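Local coordinates for L protein (CAS virus, PDB 5MV0), which is the reptarenavirus polymerase, whose amino-terminal PDDEXK-type endonuclease domain probably cleaves capped host RNA for cap-snatching, at residues I72-V86 with K123-W136. Residues are numbered along the deposited sequence; the frame is centred on the assembly and turned at random.
Sequences IDRAIPIHPTFQHIV and KYSGVEDHLKHEGW. With PO4 (phosphate ion), chain F.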
loop_
_atom_site.group_PDB
_atom_site.type_symbol
_atom_site.label_atom_id
_atom_site.label_comp_id
_atom_site.label_asym_id
_atom_site.label_seq_id
_atom_site.Cartn_x
_atom_site.Cartn_y
_atom_site.Cartn_z
ATOM N N ILE B 72 4.985 -18.862 -24.151
ATOM C CA ILE B 72 4.592 -19.864 -25.130
ATOM C C ILE B 72 4.787 -21.267 -24.572
ATOM O O ILE B 72 3.996 -22.174 -24.870
ATOM C CB ILE B 72 5.360 -19.626 -26.440
ATOM C CG1 ILE B 72 4.909 -18.286 -27.032
ATOM C CG2 ILE B 72 5.097 -20.748 -27.437
ATOM C CD1 ILE B 72 5.847 -17.727 -28.084
ATOM N N ASP B 73 5.806 -21.463 -23.723
ATOM C CA ASP B 73 5.961 -22.738 -23.027
ATOM C C ASP B 73 4.709 -23.096 -22.246
ATOM O O ASP B 73 4.342 -24.271 -22.161
ATOM C CB ASP B 73 7.155 -22.692 -22.078
ATOM C CG ASP B 73 8.459 -22.748 -22.798
ATOM O OD1 ASP B 73 8.479 -23.261 -23.943
ATOM O OD2 ASP B 73 9.463 -22.273 -22.226
ATOM N N ARG B 74 4.044 -22.095 -21.666
ATOM C CA ARG B 74 2.833 -22.332 -20.893
ATOM C C ARG B 74 1.620 -22.605 -21.768
ATOM O O ARG B 74 0.558 -22.951 -21.236
ATOM C CB ARG B 74 2.552 -21.139 -19.973
ATOM C CG ARG B 74 3.519 -21.028 -18.813
ATOM C CD ARG B 74 3.523 -19.628 -18.189
ATOM N NE ARG B 74 4.201 -19.649 -16.900
ATOM C CZ ARG B 74 5.515 -19.770 -16.750
ATOM N NH1 ARG B 74 6.296 -19.878 -17.812
ATOM N NH2 ARG B 74 6.051 -19.797 -15.536
ATOM N N ALA B 75 1.751 -22.457 -23.084
ATOM C CA ALA B 75 0.684 -22.734 -24.036
ATOM C C ALA B 75 0.999 -23.909 -24.949
ATOM O O ALA B 75 0.128 -24.743 -25.203
ATOM C CB ALA B 75 0.405 -21.494 -24.895
ATOM N N ILE B 76 2.227 -23.980 -25.445
ATOM C CA ILE B 76 2.674 -25.003 -26.386
ATOM C C ILE B 76 4.045 -25.484 -25.935
ATOM O O ILE B 76 5.053 -24.816 -26.206
ATOM C CB ILE B 76 2.742 -24.464 -27.822
ATOM C CG1 ILE B 76 1.400 -23.868 -28.233
ATOM C CG2 ILE B 76 3.162 -25.571 -28.789
ATOM C CD1 ILE B 76 1.493 -22.985 -29.441
ATOM N N PRO B 77 4.130 -26.624 -25.256
ATOM C CA PRO B 77 5.426 -27.073 -24.718
ATOM C C PRO B 77 6.547 -27.164 -25.742
ATOM O O PRO B 77 7.709 -26.909 -25.393
ATOM C CB PRO B 77 5.087 -28.450 -24.131
ATOM C CG PRO B 77 3.651 -28.338 -23.739
ATOM C CD PRO B 77 3.006 -27.451 -24.780
ATOM N N ILE B 78 6.252 -27.505 -26.993
ATOM C CA ILE B 78 7.281 -27.673 -28.015
ATOM C C ILE B 78 7.203 -26.501 -28.979
ATOM O O ILE B 78 6.184 -26.313 -29.654
ATOM C CB ILE B 78 7.133 -28.998 -28.779
ATOM C CG1 ILE B 78 7.310 -30.193 -27.845
ATOM C CG2 ILE B 78 8.140 -29.049 -29.919
ATOM C CD1 ILE B 78 6.003 -30.743 -27.300
ATOM N N HIS B 79 8.288 -25.733 -29.072
ATOM C CA HIS B 79 8.313 -24.613 -30.003
ATOM C C HIS B 79 9.751 -24.165 -30.229
ATOM O O HIS B 79 10.612 -24.403 -29.373
ATOM C CB HIS B 79 7.443 -23.463 -29.480
ATOM C CG HIS B 79 7.996 -22.780 -28.268
ATOM N ND1 HIS B 79 8.972 -21.809 -28.343
ATOM C CD2 HIS B 79 7.697 -22.914 -26.953
ATOM C CE1 HIS B 79 9.260 -21.384 -27.125
ATOM N NE2 HIS B 79 8.495 -22.034 -26.264
ATOM N N PRO B 80 10.060 -23.534 -31.361
ATOM C CA PRO B 80 11.416 -23.024 -31.566
ATOM C C PRO B 80 11.709 -21.863 -30.627
ATOM O O PRO B 80 10.807 -21.211 -30.098
ATOM C CB PRO B 80 11.402 -22.559 -33.022
ATOM C CG PRO B 80 9.986 -22.138 -33.233
ATOM C CD PRO B 80 9.166 -23.145 -32.467
ATOM N N THR B 81 13.000 -21.620 -30.426
ATOM C CA THR B 81 13.452 -20.513 -29.592
ATOM C C THR B 81 13.163 -19.197 -30.307
ATOM O O THR B 81 13.648 -18.969 -31.421
ATOM C CB THR B 81 14.949 -20.653 -29.296
ATOM O OG1 THR B 81 15.177 -21.836 -28.521
ATOM C CG2 THR B 81 15.491 -19.431 -28.531
ATOM N N PHE B 82 12.354 -18.344 -29.688
ATOM C CA PHE B 82 12.094 -17.027 -30.241
ATOM C C PHE B 82 13.079 -16.010 -29.682
ATOM O O PHE B 82 13.863 -16.289 -28.771
ATOM C CB PHE B 82 10.660 -16.585 -29.952
ATOM C CG PHE B 82 9.622 -17.440 -30.610
ATOM C CD1 PHE B 82 9.423 -17.370 -31.978
ATOM C CD2 PHE B 82 8.853 -18.316 -29.870
ATOM C CE1 PHE B 82 8.468 -18.163 -32.597
ATOM C CE2 PHE B 82 7.903 -19.117 -30.482
ATOM C CZ PHE B 82 7.711 -19.035 -31.851
ATOM N N GLN B 83 13.030 -14.811 -30.246
ATOM C CA GLN B 83 13.806 -13.715 -29.689
ATOM C C GLN B 83 13.399 -13.486 -28.234
ATOM O O GLN B 83 12.285 -13.819 -27.813
ATOM C CB GLN B 83 13.595 -12.444 -30.506
ATOM C CG GLN B 83 12.132 -12.031 -30.647
ATOM C CD GLN B 83 11.461 -12.632 -31.882
ATOM O OE1 GLN B 83 11.638 -13.810 -32.193
ATOM N NE2 GLN B 83 10.689 -11.814 -32.592
ATOM N N HIS B 84 14.323 -12.936 -27.462
ATOM C CA HIS B 84 14.045 -12.637 -26.066
ATOM C C HIS B 84 13.219 -11.363 -25.984
ATOM O O HIS B 84 13.654 -10.304 -26.443
ATOM C CB HIS B 84 15.328 -12.491 -25.261
ATOM C CG HIS B 84 15.084 -12.030 -23.860
ATOM N ND1 HIS B 84 14.514 -12.845 -22.905
ATOM C CD2 HIS B 84 15.260 -10.823 -23.273
ATOM C CE1 HIS B 84 14.387 -12.169 -21.776
ATOM N NE2 HIS B 84 14.827 -10.938 -21.975
ATOM N N ILE B 85 12.023 -11.485 -25.417
ATOM C CA ILE B 85 11.101 -10.381 -25.187
ATOM C C ILE B 85 10.518 -10.576 -23.794
ATOM O O ILE B 85 10.205 -11.704 -23.405
ATOM C CB ILE B 85 9.966 -10.346 -26.237
ATOM C CG1 ILE B 85 10.516 -10.123 -27.654
ATOM C CG2 ILE B 85 8.941 -9.271 -25.896
ATOM C CD1 ILE B 85 9.454 -10.320 -28.733
ATOM N N VAL B 86 10.359 -9.492 -23.053
ATOM C CA VAL B 86 9.616 -9.496 -21.797
ATOM C C VAL B 86 8.437 -8.552 -21.945
ATOM O O VAL B 86 8.591 -7.327 -21.864
ATOM C CB VAL B 86 10.510 -9.106 -20.609
ATOM C CG1 VAL B 86 9.681 -9.017 -19.333
ATOM C CG2 VAL B 86 11.640 -10.113 -20.455
ATOM N N LYS B 123 9.590 -5.774 -32.142
ATOM C CA LYS B 123 10.243 -6.837 -31.381
ATOM C C LYS B 123 9.686 -8.203 -31.745
ATOM O O LYS B 123 10.401 -9.208 -31.664
ATOM C CB LYS B 123 10.067 -6.626 -29.872
ATOM C CG LYS B 123 10.559 -5.304 -29.314
ATOM C CD LYS B 123 10.580 -5.362 -27.767
ATOM C CE LYS B 123 9.198 -5.638 -27.193
ATOM N NZ LYS B 123 9.210 -5.549 -25.693
ATOM N N TYR B 124 8.409 -8.258 -32.119
ATOM C CA TYR B 124 7.657 -9.495 -32.241
ATOM C C TYR B 124 7.678 -10.091 -33.653
ATOM O O TYR B 124 6.888 -10.997 -33.933
ATOM C CB TYR B 124 6.213 -9.259 -31.797
ATOM C CG TYR B 124 6.069 -9.003 -30.308
ATOM C CD1 TYR B 124 5.860 -10.053 -29.428
ATOM C CD2 TYR B 124 6.149 -7.711 -29.786
ATOM C CE1 TYR B 124 5.735 -9.831 -28.068
ATOM C CE2 TYR B 124 6.034 -7.484 -28.420
ATOM C CZ TYR B 124 5.821 -8.547 -27.570
ATOM O OH TYR B 124 5.694 -8.349 -26.205
ATOM N N SER B 125 8.562 -9.621 -34.530
ATOM C CA SER B 125 8.603 -10.110 -35.907
ATOM C C SER B 125 8.671 -11.631 -35.964
ATOM O O SER B 125 9.526 -12.256 -35.324
ATOM C CB SER B 125 9.801 -9.508 -36.642
ATOM O OG SER B 125 9.642 -8.108 -36.797
ATOM N N GLY B 126 7.751 -12.227 -36.727
ATOM C CA GLY B 126 7.741 -13.652 -36.968
ATOM C C GLY B 126 6.938 -14.474 -35.979
ATOM O O GLY B 126 6.505 -15.577 -36.325
ATOM N N VAL B 127 6.706 -13.961 -34.770
ATOM C CA VAL B 127 6.091 -14.764 -33.716
ATOM C C VAL B 127 4.655 -15.129 -34.076
ATOM O O VAL B 127 4.231 -16.284 -33.921
ATOM C CB VAL B 127 6.159 -14.015 -32.370
ATOM C CG1 VAL B 127 5.412 -14.787 -31.291
ATOM C CG2 VAL B 127 7.607 -13.779 -31.984
ATOM N N GLU B 128 3.876 -14.152 -34.540
ATOM C CA GLU B 128 2.471 -14.423 -34.825
ATOM C C GLU B 128 2.329 -15.524 -35.870
ATOM O O GLU B 128 1.497 -16.425 -35.723
ATOM C CB GLU B 128 1.759 -13.149 -35.289
ATOM C CG GLU B 128 0.247 -13.321 -35.373
ATOM C CD GLU B 128 -0.485 -12.099 -35.941
ATOM O OE1 GLU B 128 0.170 -11.222 -36.536
ATOM O OE2 GLU B 128 -1.725 -12.030 -35.802
ATOM N N ASP B 129 3.143 -15.470 -36.927
ATOM C CA ASP B 129 3.095 -16.497 -37.963
ATOM C C ASP B 129 3.303 -17.884 -37.382
ATOM O O ASP B 129 2.594 -18.828 -37.747
ATOM C CB ASP B 129 4.143 -16.216 -39.035
ATOM C CG ASP B 129 3.773 -15.041 -39.915
ATOM O OD1 ASP B 129 2.567 -14.715 -39.992
ATOM O OD2 ASP B 129 4.684 -14.446 -40.529
ATOM N N HIS B 130 4.270 -18.032 -36.475
ATOM C CA HIS B 130 4.530 -19.349 -35.897
ATOM C C HIS B 130 3.339 -19.844 -35.095
ATOM O O HIS B 130 3.000 -21.031 -35.144
ATOM C CB HIS B 130 5.786 -19.313 -35.028
ATOM C CG HIS B 130 7.057 -19.417 -35.807
ATOM N ND1 HIS B 130 7.660 -18.328 -36.400
ATOM C CD2 HIS B 130 7.831 -20.485 -36.110
ATOM C CE1 HIS B 130 8.752 -18.720 -37.030
ATOM N NE2 HIS B 130 8.880 -20.024 -36.867
ATOM N N LEU B 131 2.681 -18.951 -34.355
ATOM C CA LEU B 131 1.568 -19.382 -33.523
ATOM C C LEU B 131 0.329 -19.664 -34.364
ATOM O O LEU B 131 -0.387 -20.639 -34.113
ATOM C CB LEU B 131 1.271 -18.328 -32.450
ATOM C CG LEU B 131 2.134 -18.372 -31.178
ATOM C CD1 LEU B 131 2.112 -19.755 -30.592
ATOM C CD2 LEU B 131 3.551 -17.977 -31.446
ATOM N N LYS B 132 0.044 -18.820 -35.353
ATOM C CA LYS B 132 -1.114 -19.092 -36.202
ATOM C C LYS B 132 -0.942 -20.408 -36.949
ATOM O O LYS B 132 -1.917 -21.136 -37.163
ATOM C CB LYS B 132 -1.339 -17.942 -37.184
ATOM C CG LYS B 132 -1.759 -16.630 -36.540
ATOM C CD LYS B 132 -1.832 -15.507 -37.570
ATOM C CE LYS B 132 -3.084 -15.605 -38.413
ATOM N NZ LYS B 132 -4.310 -15.352 -37.590
ATOM N N HIS B 133 0.296 -20.738 -37.316
ATOM C CA HIS B 133 0.580 -22.023 -37.944
ATOM C C HIS B 133 0.115 -23.184 -37.074
ATOM O O HIS B 133 -0.236 -24.247 -37.595
ATOM C CB HIS B 133 2.079 -22.122 -38.226
ATOM C CG HIS B 133 2.450 -23.234 -39.158
ATOM N ND1 HIS B 133 2.675 -24.525 -38.731
ATOM C CD2 HIS B 133 2.625 -23.245 -40.500
ATOM C CE1 HIS B 133 2.976 -25.283 -39.770
ATOM N NE2 HIS B 133 2.951 -24.531 -40.856
ATOM N N GLU B 134 0.095 -23.002 -35.755
ATOM C CA GLU B 134 -0.353 -24.037 -34.835
ATOM C C GLU B 134 -1.826 -23.908 -34.480
ATOM O O GLU B 134 -2.297 -24.614 -33.581
ATOM C CB GLU B 134 0.492 -24.008 -33.556
ATOM C CG GLU B 134 1.982 -24.178 -33.793
ATOM C CD GLU B 134 2.316 -25.476 -34.517
ATOM O OE1 GLU B 134 1.787 -26.541 -34.122
ATOM O OE2 GLU B 134 3.108 -25.431 -35.481
ATOM N N GLY B 135 -2.559 -23.018 -35.146
ATOM C CA GLY B 135 -3.969 -22.854 -34.848
ATOM C C GLY B 135 -4.278 -21.914 -33.704
ATOM O O GLY B 135 -5.439 -21.827 -33.289
ATOM N N TRP B 136 -3.277 -21.218 -33.174
ATOM C CA TRP B 136 -3.456 -20.273 -32.082
ATOM C C TRP B 136 -3.579 -18.850 -32.616
ATOM O O TRP B 136 -3.096 -18.521 -33.702
ATOM C CB TRP B 136 -2.277 -20.349 -31.102
ATOM C CG TRP B 136 -2.336 -21.512 -30.157
ATOM C CD1 TRP B 136 -2.134 -22.834 -30.458
ATOM C CD2 TRP B 136 -2.592 -21.456 -28.753
ATOM N NE1 TRP B 136 -2.262 -23.601 -29.326
ATOM C CE2 TRP B 136 -2.539 -22.779 -28.264
ATOM C CE3 TRP B 136 -2.860 -20.413 -27.858
ATOM C CZ2 TRP B 136 -2.743 -23.084 -26.925
ATOM C CZ3 TRP B 136 -3.070 -20.718 -26.529
ATOM C CH2 TRP B 136 -3.014 -22.046 -26.074
HETATM P P PO4 F . 14.409 -16.449 -23.120
HETATM O O1 PO4 F . 15.891 -16.182 -23.121
HETATM O O2 PO4 F . 13.701 -15.370 -23.907
HETATM O O3 PO4 F . 13.855 -16.569 -21.729
HETATM O O4 PO4 F . 14.176 -17.776 -23.797
HETATM O O HOH W 1 11.558 -6.907 -24.218
#
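Ile85 and Lys123 bring the backbones closest, 7.2 Å between their CA atoms, and from there segment 72-86 runs back along helix 127-133 to the pairing of Ala75 with Trp136, where the CA atoms stand 9.4 Å apart. The direct hydrogen bonds across the contact come from the Gln83 carboxamide, whose NE2 donates twice: to Lys123 O at 2.8 Å, nearly straight (175°) and on a lone pair of that carbonyl, and to Ser125 O at 3.0 Å, tilted from the carbonyl plane. Both acceptors lie close to the amide plane, so the two bonds fix its rotation and tie this segment to the turn before the helix. Gln83 reaches them with CG between backbone N and carbonyl carbon (chi1 55°) and a further bend at chi2. A water bridges Val86 N and Lys123 NZ. Ile85 CD1 sits over one face of the Tyr124 ring, 3.8 Å from the centroid, a CH-pi contact. Phe82 turns its edge to the face of His130 in a T-shaped pair, planes at 82°; His130 ND1 in turn donates to Gly126 O, which holds the imidazole in position. Farther along, Ile76 CD1 lies over the five-membered ring of Trp136, 3.9 Å from its centroid, and presses tightly on Leu131 CD1 at 3.5 Å, while Ala75 CB covers the six-membered ring. A Schellman motif, with Gly135 at C-prime, ends the helix and leads into Trp136. Lys123 NZ forms a salt bridge with Glu103 OE2 on strand 98-106, and Tyr124 OH is hydrogen-bonded to the same oxygen. Val127 and Leu131 also pack on Phe138 of strand 137-145, and Trp136 on Ile92 and Ile99, so segment 72-86 and helix 127-133 join over the mixed sheet of the endonuclease fold.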